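Local coordinates for ABC-type transport system, sugar-family extracellular solute-binding protein (PDB 6HNI) that is a lipoprotein with adhesive properties that binds tyrosine, probably for uptake by an ABC transporter, at residues Glu33-Asp38 and Pro245-Ala250; Ile91-Ala96 and Ser165-Lys170; Asn196-Gly201 and Ala221-Ile226; Gly249-Gln254 and Lys299-Glu304. The protein carries 1 engineered substitution. One frame throughout, in Å; residues are numbered along the deposited sequence. Where two conformers were deposited one is given.

In the fold
Contact 1 closes the longest loop: its first segment, 33-38, opens helix 35-50 of the lobe built on the five-stranded parallel sheet, and 245-250 ends helix 243-247 of the lobe built on the four-stranded one. Within that loop lie contact 2 (91-96 with 165-170) and then contact 3 (196-201 with 221-226), in series. Contact 2 again bridges the two lobes, and both it and contact 1 touch the bound tyrosine. Contact 3 stays in the second lobe and meets contact 1 through Met224, which packs on Pro245 and Lys248. Contact 4 starts at Gly249 and Ala250, where contact 1 finishes, and ties the entry to strand 252-255 of the three-stranded mixed sheet to the end of helix 295-300.

Contact 1: Glu33-Asp38 and Pro245-Ala250; sequences EHPALD and PVEKGA. With TYR (tyrosine), chain B; EDO (1,2-ethanediol), chain E.
The Glu247 carboxylate meets Pro35 through one oxygen, OE1 lying 3.7 Å from CB of Pro35, and the two side chains run past one another head to tail. In the adjoining ligand pocket, the His34 imidazole carries CG of Leu37 on one face, 3.3 Å above its plane and displaced to the rim; CG of the bound tyrosine lies in plane at its edge. The two rings are tilted to each other, with His34 CE1 3.5 Å from the tyrosine CE1, and the histidine NE2 is hydrogen-bonded to Asn218. Lys248 bends at CB-CG (chi2 -68°), which sets its CE 3.8 Å from Pro35 CG. Thus the start of helix 35-50, with His34 as N-cap, meets the end of helix 243-247 across the mouth of the tyrosine cleft, as in a closed two-lobed substrate-binding protein. That second helix ends in a Schellman motif: Gly249 has a positive phi of 114°, Ala250 N donates to Pro245 O at 2.8 Å, and Gly249 N to Val246 O at 3.1 Å. Both segments line the ligand's phenol, Ala36 CB standing 3.7 Å from its CE2 and Pro245 CG 3.9 Å from its OH.

Contact 2: Ile91-Ala96 and Ser165-Lys170; sequences ISTPSA and SEVNSK. With TYR (tyrosine), chain B.
At the carboxylate end of the tyrosine pocket, Thr93 from one lobe faces Asn168 and Val167 from the other, and the ligand's carboxylate is gripped beside their meeting. Thr93 gives it two bonds: its backbone N donates to the ligand O at 2.8 Å, nearly straight at 176°, and its OG1 donates to OXT at 2.6 Å. The torsion explains the pairing, because chi1 of -63° sets OG1 beside the backbone N, so that both donors reach one carboxylate, while CG2 is left anti to that N and turned to the other segment. There CG2 lies 3.9 Å from CG1 of Val167, the two side chains meeting at about a right angle. Thr93 is also the first residue of helix 93-102, which follows strand 87-91, as Val167 begins helix 167-183 after strand 157-163. Two helix starts, one from each lobe, therefore close over the ligand in the manner of a shut periplasmic-type binding protein, and the partial positive charge at the start of helix 93-102 would be expected to favour the anion. Asn168 passes Thr93 in the reverse direction, with OD1 3.5 Å from Thr93 CB and its own CB 3.3 Å from OXT. Its amide is fixed in rotation: ND2 donates to Glu166 OE1 at 2.9 Å and 162°, where OE1 accepts through its anti lone pair and lies near the Asn168 amide plane, and also to the carbonyl of Thr216. Glu166, the N-cap of helix 167-183, is itself held by the backbone N atoms of Asn218 and Leu219.

Contact 3: Asn196-Gly201 and Ala221-Ile226; sequences NEVNQG and ASSMPI. With EDO (1,2-ethanediol), chain F.
Val198 loses the most surface here, with Ile226 and Ser223 sharing the opposing side. Its two methyl groups divide the work. CG1, anti to the backbone N (chi1 168°), reaches CG2 of Ile226 at 4.0 Å, and CG2, beside that N, lies 4.0 Å from CB of Ser223. The branch of Ile226 that does the touching is likewise the one anti to its own N, so two methyls meet while the side chains lie at a slant. Ser223 takes part mainly through its CB; its OG stands 4.0 Å from Val198 CG2, and although the residue is the N-cap of the helix that starts at Met224, this hydroxyl makes no capping bond. The contact is thus apolar between its segments. On a different flank of Ile226, its backbone N donates to O1 of a 1,2-ethanediol at 3.2 Å, with an angle of 149°; this molecule probably came from the crystallisation liquor. Val198 also packs against Ile192 of strand 186-192. The start of helix 198-205, which follows that strand in the second lobe, is thereby set against the start of helix 224-233, whose Met224, with CB pointing away from 196-201, packs on Lys248 and Ala250 in the conformer given.

Contact 4: Gly249-Gln254 and Lys299-Glu304; sequences GALACQ and KALGME
Leu251 and Leu301 mark the nearest backbone approach, their CA atoms still 9.1 Å apart, a spacing that leaves the contact to side chains. In 249-254 the chain leaves the turn after helix 243-247 and enters strand 252-255, Leu251 being the last residue before it. In 299-304 helix 295-300 breaks off in a Schellman motif: Gly302 takes a positive phi of 74°, with two bonds back into the last turn, one of them from Gly302 N to Lys299 O at 2.9 Å. That reversal leaves Leu301 and Met303 both directed at Leu251. The strand belongs to the small mixed sheet, in which it runs antiparallel to strand 290-294, the strand that leads directly into the helix; the contact therefore brings the end of that helix back against the residue that leads into strand 252-255. A single methyl serves both partners: CD2 of Leu251 lies 4.1 Å from CD1 of Leu301 and equally 4.1 Å from SD of Met303. Leu251 extends toward them because its CG stands anti to the backbone N, with chi1 at 175°. Met303 reaches in with a straight chain beyond CG, so that its sulfur, not its CB or CG, makes the touch. Phe151 of helix 148-151 packs on both Leu251 and Met303, and Leu298 does so from helix 295-300.

Contact 1: Glu33-Asp38 and Pro245-Ala250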
loop_
_atom_site.group_PDB
_atom_site.type_symbol
_atom_site.label_atom_id
_atom_site.label_comp_id
_atom_site.label_asym_id
_atom_site.label_seq_id
_atom_site.Cartn_x
_atom_site.Cartn_y
_atom_site.Cartn_z
ATOM N N GLU A 33 -2.529 4.475 -10.388
ATOM C CA GLU A 33 -1.078 4.707 -10.333
ATOM C C GLU A 33 -0.689 5.503 -9.075
ATOM O O GLU A 33 -0.946 6.742 -8.945
ATOM C CB GLU A 33 -0.609 5.461 -11.564
ATOM C CG GLU A 33 -0.809 4.743 -12.880
ATOM C CD GLU A 33 -0.535 5.634 -14.078
ATOM O OE1 GLU A 33 -0.034 6.750 -13.884
ATOM O OE2 GLU A 33 -0.811 5.214 -15.220
ATOM N N HIS A 34 -0.119 4.819 -8.109
ATOM C CA HIS A 34 0.713 5.441 -7.063
ATOM C C HIS A 34 1.950 4.522 -6.907
ATOM O O HIS A 34 1.880 3.358 -7.331
ATOM C CB HIS A 34 -0.005 5.832 -5.753
ATOM C CG HIS A 34 -0.520 4.724 -4.869
ATOM N ND1 HIS A 34 0.287 4.012 -4.005
ATOM C CD2 HIS A 34 -1.796 4.349 -4.575
ATOM C CE1 HIS A 34 -0.472 3.205 -3.276
ATOM N NE2 HIS A 34 -1.745 3.411 -3.578
ATOM N N PRO A 35 3.073 5.028 -6.381
ATOM C CA PRO A 35 4.321 4.279 -6.579
ATOM C C PRO A 35 4.325 2.852 -6.114
ATOM O O PRO A 35 4.852 1.951 -6.822
ATOM C CB PRO A 35 5.375 5.125 -5.866
ATOM C CG PRO A 35 4.848 6.538 -6.035
ATOM C CD PRO A 35 3.356 6.397 -5.913
ATOM N N ALA A 36 3.753 2.572 -4.993
ATOM C CA ALA A 36 3.765 1.233 -4.444
ATOM C C ALA A 36 2.996 0.314 -5.349
ATOM O O ALA A 36 3.409 -0.849 -5.589
ATOM C CB ALA A 36 3.134 1.224 -3.032
ATOM N N LEU A 37 1.835 0.738 -5.826
ATOM C CA LEU A 37 1.031 -0.167 -6.661
ATOM C C LEU A 37 1.732 -0.440 -7.973
ATOM O O LEU A 37 1.745 -1.611 -8.429
ATOM C CB LEU A 37 -0.375 0.370 -6.897
ATOM C CG LEU A 37 -1.171 0.774 -5.631
ATOM C CD1 LEU A 37 -2.607 0.989 -5.979
ATOM C CD2 LEU A 37 -1.053 -0.220 -4.483
ATOM N N ASP A 38 2.287 0.575 -8.577
ATOM C CA ASP A 38 3.065 0.433 -9.834
ATOM C C ASP A 38 4.229 -0.521 -9.634
ATOM O O ASP A 38 4.533 -1.367 -10.510
ATOM C CB ASP A 38 3.656 1.789 -10.248
ATOM C CG ASP A 38 2.629 2.793 -10.810
ATOM O OD1 ASP A 38 1.428 2.442 -11.008
ATOM O OD2 ASP A 38 3.045 3.989 -11.042
ATOM N N PRO A 245 5.053 7.523 -0.680
ATOM C CA PRO A 245 4.753 8.915 -0.254
ATOM C C PRO A 245 5.992 9.735 0.019
ATOM O O PRO A 245 5.946 10.949 -0.108
ATOM C CB PRO A 245 3.941 8.677 1.018
ATOM C CG PRO A 245 3.210 7.387 0.762
ATOM C CD PRO A 245 4.219 6.547 0.020
ATOM N N VAL A 246 7.094 9.119 0.436
ATOM C CA VAL A 246 8.354 9.826 0.627
ATOM C C VAL A 246 8.860 10.391 -0.692
ATOM O O VAL A 246 9.240 11.569 -0.764
ATOM C CB VAL A 246 9.393 8.966 1.372
ATOM C CG1 VAL A 246 10.741 9.656 1.520
ATOM C CG2 VAL A 246 8.848 8.494 2.705
ATOM N N GLU A 247 8.814 9.572 -1.752
ATOM C CA GLU A 247 9.162 10.051 -3.087
ATOM C C GLU A 247 8.269 11.218 -3.518
ATOM O O GLU A 247 8.726 12.117 -4.239
ATOM C CB GLU A 247 9.065 8.939 -4.155
ATOM C CG GLU A 247 9.989 7.747 -3.936
ATOM C CD GLU A 247 9.780 6.630 -4.957
ATOM O OE1 GLU A 247 8.744 6.592 -5.680
ATOM O OE2 GLU A 247 10.675 5.769 -5.030
ATOM N N LYS A 248 7.014 11.230 -3.019
ATOM C CA LYS A 248 6.028 12.266 -3.347
ATOM C C LYS A 248 5.983 13.415 -2.316
ATOM O O LYS A 248 5.093 14.270 -2.407
ATOM C CB LYS A 248 4.614 11.658 -3.503
ATOM C CG LYS A 248 4.450 10.598 -4.615
ATOM C CD LYS A 248 4.591 11.201 -6.022
ATOM C CE LYS A 248 4.502 10.192 -7.158
ATOM N NZ LYS A 248 4.935 10.920 -8.382
ATOM N N GLY A 249 6.937 13.478 -1.378
ATOM C CA GLY A 249 7.100 14.588 -0.496
ATOM C C GLY A 249 6.846 14.394 0.989
ATOM O O GLY A 249 6.925 15.353 1.725
ATOM N N ALA A 250 6.566 13.196 1.467
ATOM C CA ALA A 250 6.681 12.911 2.897
ATOM C C ALA A 250 8.166 12.986 3.313
ATOM O O ALA A 250 9.067 12.850 2.494
ATOM C CB ALA A 250 6.096 11.535 3.239
HETATM N N TYR B . -2.220 -1.218 1.706
HETATM C CA TYR B . -3.120 -0.654 0.684
HETATM C C TYR B . -4.323 -1.568 0.507
HETATM O O TYR B . -5.096 -1.336 -0.414
HETATM C CB TYR B . -2.384 -0.265 -0.614
HETATM C CG TYR B . -1.408 0.847 -0.413
HETATM C CD1 TYR B . -1.885 2.151 -0.089
HETATM C CD2 TYR B . -0.056 0.686 -0.452
HETATM C CE1 TYR B . -0.998 3.162 0.178
HETATM C CE2 TYR B . 0.848 1.692 -0.188
HETATM C CZ TYR B . 0.357 2.977 0.146
HETATM O OH TYR B . 1.245 3.997 0.423
HETATM O OXT TYR B . -4.553 -2.438 1.321
HETATM C C1 EDO E . -3.972 7.640 -12.532
HETATM O O1 EDO E . -3.856 6.191 -12.382
HETATM C C2 EDO E . -5.234 8.232 -11.889
HETATM O O2 EDO E . -6.103 8.895 -12.810
#

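Contact 2: Ile91-Ala96 and Ser165-Lys170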
loop_
_atom_site.group_PDB
_atom_site.type_symbol
_atom_site.label_atom_id
_atom_site.label_comp_id
_atom_site.label_asym_id
_atom_site.label_seq_id
_atom_site.Cartn_x
_atom_site.Cartn_y
_atom_site.Cartn_z
ATOM N N ILE A 91 -4.316 -5.627 -7.322
ATOM C CA ILE A 91 -3.357 -4.792 -6.666
ATOM C C ILE A 91 -4.165 -3.745 -5.885
ATOM O O ILE A 91 -4.754 -2.866 -6.505
ATOM C CB ILE A 91 -2.413 -4.100 -7.672
ATOM C CG1 ILE A 91 -1.661 -5.153 -8.542
ATOM C CG2 ILE A 91 -1.451 -3.158 -6.991
ATOM C CD1 ILE A 91 -0.954 -4.472 -9.676
ATOM N N SER A 92 -4.060 -3.890 -4.560
ATOM C CA SER A 92 -4.778 -3.087 -3.504
ATOM C C SER A 92 -5.999 -3.805 -3.001
ATOM O O SER A 92 -6.655 -4.602 -3.679
ATOM C CB SER A 92 -5.165 -1.674 -3.961
ATOM O OG SER A 92 -6.377 -1.689 -4.688
ATOM N N THR A 93 -6.433 -3.364 -1.781
ATOM C CA THR A 93 -7.613 -3.899 -1.150
ATOM C C THR A 93 -8.872 -3.679 -1.989
ATOM O O THR A 93 -9.642 -4.594 -2.190
ATOM C CB THR A 93 -7.744 -3.460 0.314
ATOM O OG1 THR A 93 -6.661 -3.962 1.070
ATOM C CG2 THR A 93 -9.043 -3.913 0.928
ATOM N N PRO A 94 -9.165 -2.415 -2.384
ATOM C CA PRO A 94 -10.357 -2.229 -3.218
ATOM C C PRO A 94 -10.410 -3.075 -4.505
ATOM O O PRO A 94 -11.476 -3.634 -4.846
ATOM C CB PRO A 94 -10.381 -0.708 -3.479
ATOM C CG PRO A 94 -9.556 -0.127 -2.376
ATOM C CD PRO A 94 -8.466 -1.153 -2.150
ATOM N N SER A 95 -9.263 -3.186 -5.181
ATOM C CA SER A 95 -9.268 -3.982 -6.407
ATOM C C SER A 95 -9.483 -5.483 -6.132
ATOM O O SER A 95 -10.216 -6.137 -6.857
ATOM C CB SER A 95 -7.945 -3.746 -7.122
ATOM O OG SER A 95 -7.727 -2.381 -7.490
ATOM N N ALA A 96 -8.881 -5.959 -5.042
ATOM C CA ALA A 96 -9.043 -7.342 -4.611
ATOM C C ALA A 96 -10.443 -7.680 -4.174
ATOM O O ALA A 96 -10.984 -8.728 -4.461
ATOM C CB ALA A 96 -8.034 -7.679 -3.541
ATOM N N SER A 165 -13.608 4.762 4.162
ATOM C CA SER A 165 -14.075 3.636 3.337
ATOM C C SER A 165 -13.087 2.515 3.098
ATOM O O SER A 165 -13.495 1.528 2.522
ATOM C CB SER A 165 -14.512 4.132 1.955
ATOM O OG SER A 165 -15.563 5.044 2.084
ATOM N N GLU A 166 -11.825 2.670 3.464
ATOM C CA GLU A 166 -10.809 1.644 3.257
ATOM C C GLU A 166 -10.590 0.833 4.531
ATOM O O GLU A 166 -10.044 1.337 5.541
ATOM C CB GLU A 166 -9.499 2.294 2.767
ATOM C CG GLU A 166 -9.550 2.817 1.321
ATOM C CD GLU A 166 -8.223 3.445 0.828
ATOM O OE1 GLU A 166 -7.142 2.813 1.031
ATOM O OE2 GLU A 166 -8.265 4.580 0.236
ATOM N N VAL A 167 -10.938 -0.454 4.494
ATOM C CA VAL A 167 -10.749 -1.281 5.678
ATOM C C VAL A 167 -9.275 -1.400 6.043
ATOM O O VAL A 167 -8.923 -1.453 7.214
ATOM C CB VAL A 167 -11.454 -2.619 5.529
ATOM C CG1 VAL A 167 -10.846 -3.491 4.399
ATOM C CG2 VAL A 167 -11.430 -3.389 6.852
ATOM N N ASN A 168 -8.412 -1.422 5.031
ATOM C CA ASN A 168 -6.973 -1.390 5.260
ATOM C C ASN A 168 -6.510 -0.240 6.141
ATOM O O ASN A 168 -5.664 -0.418 7.019
ATOM C CB ASN A 168 -6.171 -1.406 3.949
ATOM C CG ASN A 168 -6.690 -0.392 2.919
ATOM O OD1 ASN A 168 -7.781 -0.623 2.383
ATOM N ND2 ASN A 168 -5.934 0.652 2.612
ATOM N N SER A 169 -7.113 0.924 5.926
ATOM C CA SER A 169 -6.776 2.108 6.716
ATOM C C SER A 169 -7.349 2.056 8.107
ATOM O O SER A 169 -6.642 2.415 9.068
ATOM C CB SER A 169 -7.191 3.360 5.971
ATOM O OG SER A 169 -6.489 3.417 4.755
ATOM N N LYS A 170 -8.575 1.569 8.238
ATOM C CA LYS A 170 -9.199 1.455 9.551
ATOM C C LYS A 170 -8.361 0.584 10.490
ATOM O O LYS A 170 -8.146 0.913 11.645
ATOM C CB LYS A 170 -10.624 0.896 9.431
ATOM C CG LYS A 170 -11.359 0.667 10.732
ATOM C CD LYS A 170 -12.510 -0.333 10.610
ATOM C CE LYS A 170 -13.249 -0.527 11.935
ATOM N NZ LYS A 170 -12.391 -1.112 13.011
HETATM N N TYR B . -2.220 -1.218 1.706
HETATM C CA TYR B . -3.120 -0.654 0.684
HETATM C C TYR B . -4.323 -1.568 0.507
HETATM O O TYR B . -5.096 -1.336 -0.414
HETATM C CB TYR B . -2.384 -0.265 -0.614
HETATM C CG TYR B . -1.408 0.847 -0.413
HETATM C CD1 TYR B . -1.885 2.151 -0.089
HETATM C CD2 TYR B . -0.056 0.686 -0.452
HETATM C CE1 TYR B . -0.998 3.162 0.178
HETATM C CE2 TYR B . 0.848 1.692 -0.188
HETATM C CZ TYR B . 0.357 2.977 0.146
HETATM O OH TYR B . 1.245 3.997 0.423
HETATM O OXT TYR B . -4.553 -2.438 1.321
#

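Contact 3: Asn196-Gly201 and Ala221-Ile226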
loop_
_atom_site.group_PDB
_atom_site.type_symbol
_atom_site.label_atom_id
_atom_site.label_comp_id
_atom_site.label_asym_id
_atom_site.label_seq_id
_atom_site.Cartn_x
_atom_site.Cartn_y
_atom_site.Cartn_z
ATOM N N ASN A 196 -11.402 15.592 -2.787
ATOM C CA ASN A 196 -11.738 17.008 -2.578
ATOM C C ASN A 196 -11.613 17.427 -1.131
ATOM O O ASN A 196 -11.494 18.626 -0.889
ATOM C CB ASN A 196 -13.128 17.294 -3.123
ATOM C CG ASN A 196 -13.143 17.456 -4.632
ATOM O OD1 ASN A 196 -12.117 17.749 -5.259
ATOM N ND2 ASN A 196 -14.335 17.306 -5.226
ATOM N N GLU A 197 -11.665 16.509 -0.180
ATOM C CA GLU A 197 -11.528 16.799 1.250
ATOM C C GLU A 197 -10.122 16.887 1.746
ATOM O O GLU A 197 -9.921 17.232 2.881
ATOM C CB GLU A 197 -12.274 15.770 2.096
ATOM C CG GLU A 197 -13.773 15.739 1.951
ATOM C CD GLU A 197 -14.398 14.527 2.605
ATOM O OE1 GLU A 197 -15.032 14.620 3.663
ATOM O OE2 GLU A 197 -14.280 13.450 2.067
ATOM N N VAL A 198 -9.117 16.557 0.933
ATOM C CA VAL A 198 -7.743 16.528 1.400
ATOM C C VAL A 198 -7.265 17.911 1.885
ATOM O O VAL A 198 -6.645 18.000 2.958
ATOM C CB VAL A 198 -6.810 15.953 0.309
ATOM C CG1 VAL A 198 -5.336 16.162 0.626
ATOM C CG2 VAL A 198 -7.112 14.458 0.136
ATOM N N ASN A 199 -7.539 18.966 1.109
ATOM C CA ASN A 199 -7.012 20.300 1.437
ATOM C C ASN A 199 -7.448 20.721 2.828
ATOM O O ASN A 199 -6.603 21.024 3.711
ATOM C CB ASN A 199 -7.470 21.298 0.401
ATOM C CG ASN A 199 -6.819 22.673 0.569
ATOM O OD1 ASN A 199 -6.857 23.246 1.667
ATOM N ND2 ASN A 199 -6.184 23.188 -0.491
ATOM N N GLN A 200 -8.749 20.683 3.068
ATOM C CA GLN A 200 -9.247 21.159 4.371
ATOM C C GLN A 200 -8.858 20.175 5.498
ATOM O O GLN A 200 -8.651 20.567 6.643
ATOM C CB GLN A 200 -10.743 21.325 4.287
ATOM C CG GLN A 200 -11.338 22.040 5.477
ATOM C CD GLN A 200 -11.582 21.115 6.631
ATOM O OE1 GLN A 200 -11.732 19.895 6.444
ATOM N NE2 GLN A 200 -11.658 21.698 7.854
ATOM N N GLY A 201 -8.713 18.889 5.153
ATOM C CA GLY A 201 -8.329 17.917 6.139
ATOM C C GLY A 201 -6.944 18.134 6.694
ATOM O O GLY A 201 -6.766 18.187 7.909
ATOM N N ALA A 221 -2.307 8.401 -0.222
ATOM C CA ALA A 221 -1.105 8.169 -1.032
ATOM C C ALA A 221 -1.218 8.800 -2.413
ATOM O O ALA A 221 -0.210 9.205 -2.968
ATOM C CB ALA A 221 -0.836 6.658 -1.132
ATOM N N SER A 222 -2.420 8.859 -2.976
ATOM C CA SER A 222 -2.664 9.481 -4.283
ATOM C C SER A 222 -2.686 11.000 -4.302
ATOM O O SER A 222 -2.655 11.621 -5.389
ATOM C CB SER A 222 -4.007 9.033 -4.785
ATOM O OG SER A 222 -3.951 7.647 -5.038
ATOM N N SER A 223 -2.776 11.589 -3.100
ATOM C CA SER A 223 -2.769 13.043 -2.905
ATOM C C SER A 223 -1.593 13.526 -2.120
ATOM O O SER A 223 -1.611 14.678 -1.582
ATOM C CB SER A 223 -4.068 13.450 -2.231
ATOM O OG SER A 223 -5.101 13.498 -3.186
ATOM N N MET A 224 -0.520 12.772 -2.081
ATOM C CA MET A 224 0.639 13.118 -1.250
ATOM C C MET A 224 1.297 14.450 -1.581
ATOM O O MET A 224 1.689 15.172 -0.688
ATOM C CB MET A 224 1.695 11.998 -1.234
ATOM C CG MET A 224 1.491 11.057 -0.068
ATOM S SD MET A 224 1.490 11.806 1.605
ATOM C CE MET A 224 2.810 13.021 1.478
ATOM N N PRO A 225 1.414 14.790 -2.879
ATOM C CA PRO A 225 2.043 16.094 -3.155
ATOM C C PRO A 225 1.315 17.289 -2.505
ATOM O O PRO A 225 1.995 18.240 -2.091
ATOM C CB PRO A 225 2.044 16.158 -4.673
ATOM C CG PRO A 225 2.117 14.687 -5.078
ATOM C CD PRO A 225 1.219 13.994 -4.102
ATOM N N ILE A 226 -0.007 17.238 -2.435
ATOM C CA ILE A 226 -0.801 18.250 -1.721
ATOM C C ILE A 226 -0.535 18.210 -0.219
ATOM O O ILE A 226 -0.292 19.261 0.421
ATOM C CB ILE A 226 -2.314 18.078 -1.998
ATOM C CG1 ILE A 226 -2.606 18.352 -3.484
ATOM C CG2 ILE A 226 -3.151 19.062 -1.141
ATOM C CD1 ILE A 226 -4.000 18.010 -3.947
HETATM C C1 EDO F . -1.807 15.522 -6.118
HETATM O O1 EDO F . -1.448 15.580 -4.782
HETATM C C2 EDO F . -0.948 16.376 -7.025
HETATM O O2 EDO F . -1.459 17.708 -7.078
#

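Contact 4: Gly249-Gln254 and Lys299-Glu304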
loop_
_atom_site.group_PDB
_atom_site.type_symbol
_atom_site.label_atom_id
_atom_site.label_comp_id
_atom_site.label_asym_id
_atom_site.label_seq_id
_atom_site.Cartn_x
_atom_site.Cartn_y
_atom_site.Cartn_z
ATOM N N GLY A 249 6.937 13.478 -1.378
ATOM C CA GLY A 249 7.100 14.588 -0.496
ATOM C C GLY A 249 6.846 14.394 0.989
ATOM O O GLY A 249 6.925 15.353 1.725
ATOM N N ALA A 250 6.566 13.196 1.467
ATOM C CA ALA A 250 6.681 12.911 2.897
ATOM C C ALA A 250 8.166 12.986 3.313
ATOM O O ALA A 250 9.067 12.850 2.494
ATOM C CB ALA A 250 6.096 11.535 3.239
ATOM N N LEU A 251 8.423 13.095 4.616
ATOM C CA LEU A 251 9.790 13.174 5.083
ATOM C C LEU A 251 10.521 11.835 5.091
ATOM O O LEU A 251 11.662 11.756 4.619
ATOM C CB LEU A 251 9.877 13.766 6.488
ATOM C CG LEU A 251 11.230 13.813 7.164
ATOM C CD1 LEU A 251 12.186 14.656 6.355
ATOM C CD2 LEU A 251 11.111 14.334 8.597
ATOM N N ALA A 252 9.891 10.820 5.671
ATOM C CA ALA A 252 10.612 9.561 5.921
ATOM C C ALA A 252 9.700 8.387 6.105
ATOM O O ALA A 252 8.512 8.539 6.418
ATOM C CB ALA A 252 11.497 9.687 7.134
ATOM N N CYS A 253 10.271 7.188 5.908
ATOM C CA CYS A 253 9.593 5.927 6.165
ATOM C C CYS A 253 10.600 4.855 6.562
ATOM O O CYS A 253 11.805 5.020 6.345
ATOM C CB CYS A 253 8.839 5.483 4.920
ATOM S SG CYS A 253 9.935 4.866 3.616
ATOM N N GLN A 254 10.083 3.767 7.133
ATOM C CA GLN A 254 10.859 2.567 7.360
ATOM C C GLN A 254 9.910 1.444 6.913
ATOM O O GLN A 254 9.104 0.914 7.695
ATOM C CB GLN A 254 11.270 2.405 8.828
ATOM C CG GLN A 254 12.126 1.178 9.064
ATOM C CD GLN A 254 12.680 1.107 10.463
ATOM O OE1 GLN A 254 12.118 1.715 11.441
ATOM N NE2 GLN A 254 13.750 0.430 10.589
ATOM N N LYS A 299 15.695 19.172 4.208
ATOM C CA LYS A 299 16.300 20.484 4.123
ATOM C C LYS A 299 15.243 21.582 4.288
ATOM O O LYS A 299 15.484 22.570 4.993
ATOM C CB LYS A 299 17.054 20.657 2.798
ATOM C CG LYS A 299 17.713 22.027 2.661
ATOM C CD LYS A 299 18.460 22.144 1.350
ATOM C CE LYS A 299 18.758 23.599 1.047
ATOM N NZ LYS A 299 19.463 23.723 -0.254
ATOM N N ALA A 300 14.083 21.431 3.664
ATOM C CA ALA A 300 12.997 22.417 3.817
ATOM C C ALA A 300 12.547 22.574 5.273
ATOM O O ALA A 300 12.134 23.670 5.681
ATOM C CB ALA A 300 11.810 22.063 2.940
ATOM N N LEU A 301 12.627 21.501 6.066
ATOM C CA LEU A 301 12.283 21.552 7.506
ATOM C C LEU A 301 13.426 22.079 8.396
ATOM O O LEU A 301 13.274 22.165 9.614
ATOM C CB LEU A 301 11.828 20.165 7.989
ATOM C CG LEU A 301 10.524 19.645 7.348
ATOM C CD1 LEU A 301 10.281 18.243 7.794
ATOM C CD2 LEU A 301 9.292 20.445 7.774
ATOM N N GLY A 302 14.567 22.371 7.781
ATOM C CA GLY A 302 15.752 22.856 8.453
ATOM C C GLY A 302 16.463 21.786 9.247
ATOM O O GLY A 302 17.153 22.108 10.207
ATOM N N MET A 303 16.303 20.521 8.867
ATOM C CA MET A 303 16.930 19.428 9.593
ATOM C C MET A 303 18.264 18.996 8.989
ATOM O O MET A 303 18.505 19.138 7.779
ATOM C CB MET A 303 15.967 18.249 9.640
ATOM C CG MET A 303 14.688 18.541 10.426
ATOM S SD MET A 303 13.603 17.092 10.282
ATOM C CE MET A 303 12.213 17.651 11.249
ATOM N N GLU A 304 19.122 18.449 9.846
ATOM C CA GLU A 304 20.397 17.867 9.431
ATOM C C GLU A 304 20.220 16.385 9.106
ATOM O O GLU A 304 19.326 15.716 9.649
ATOM C CB GLU A 304 21.443 18.010 10.545
ATOM C CG GLU A 304 21.855 19.441 10.852
ATOM C CD GLU A 304 22.558 20.132 9.689
ATOM O OE1 GLU A 304 22.357 21.355 9.518
ATOM O OE2 GLU A 304 23.312 19.462 8.941
#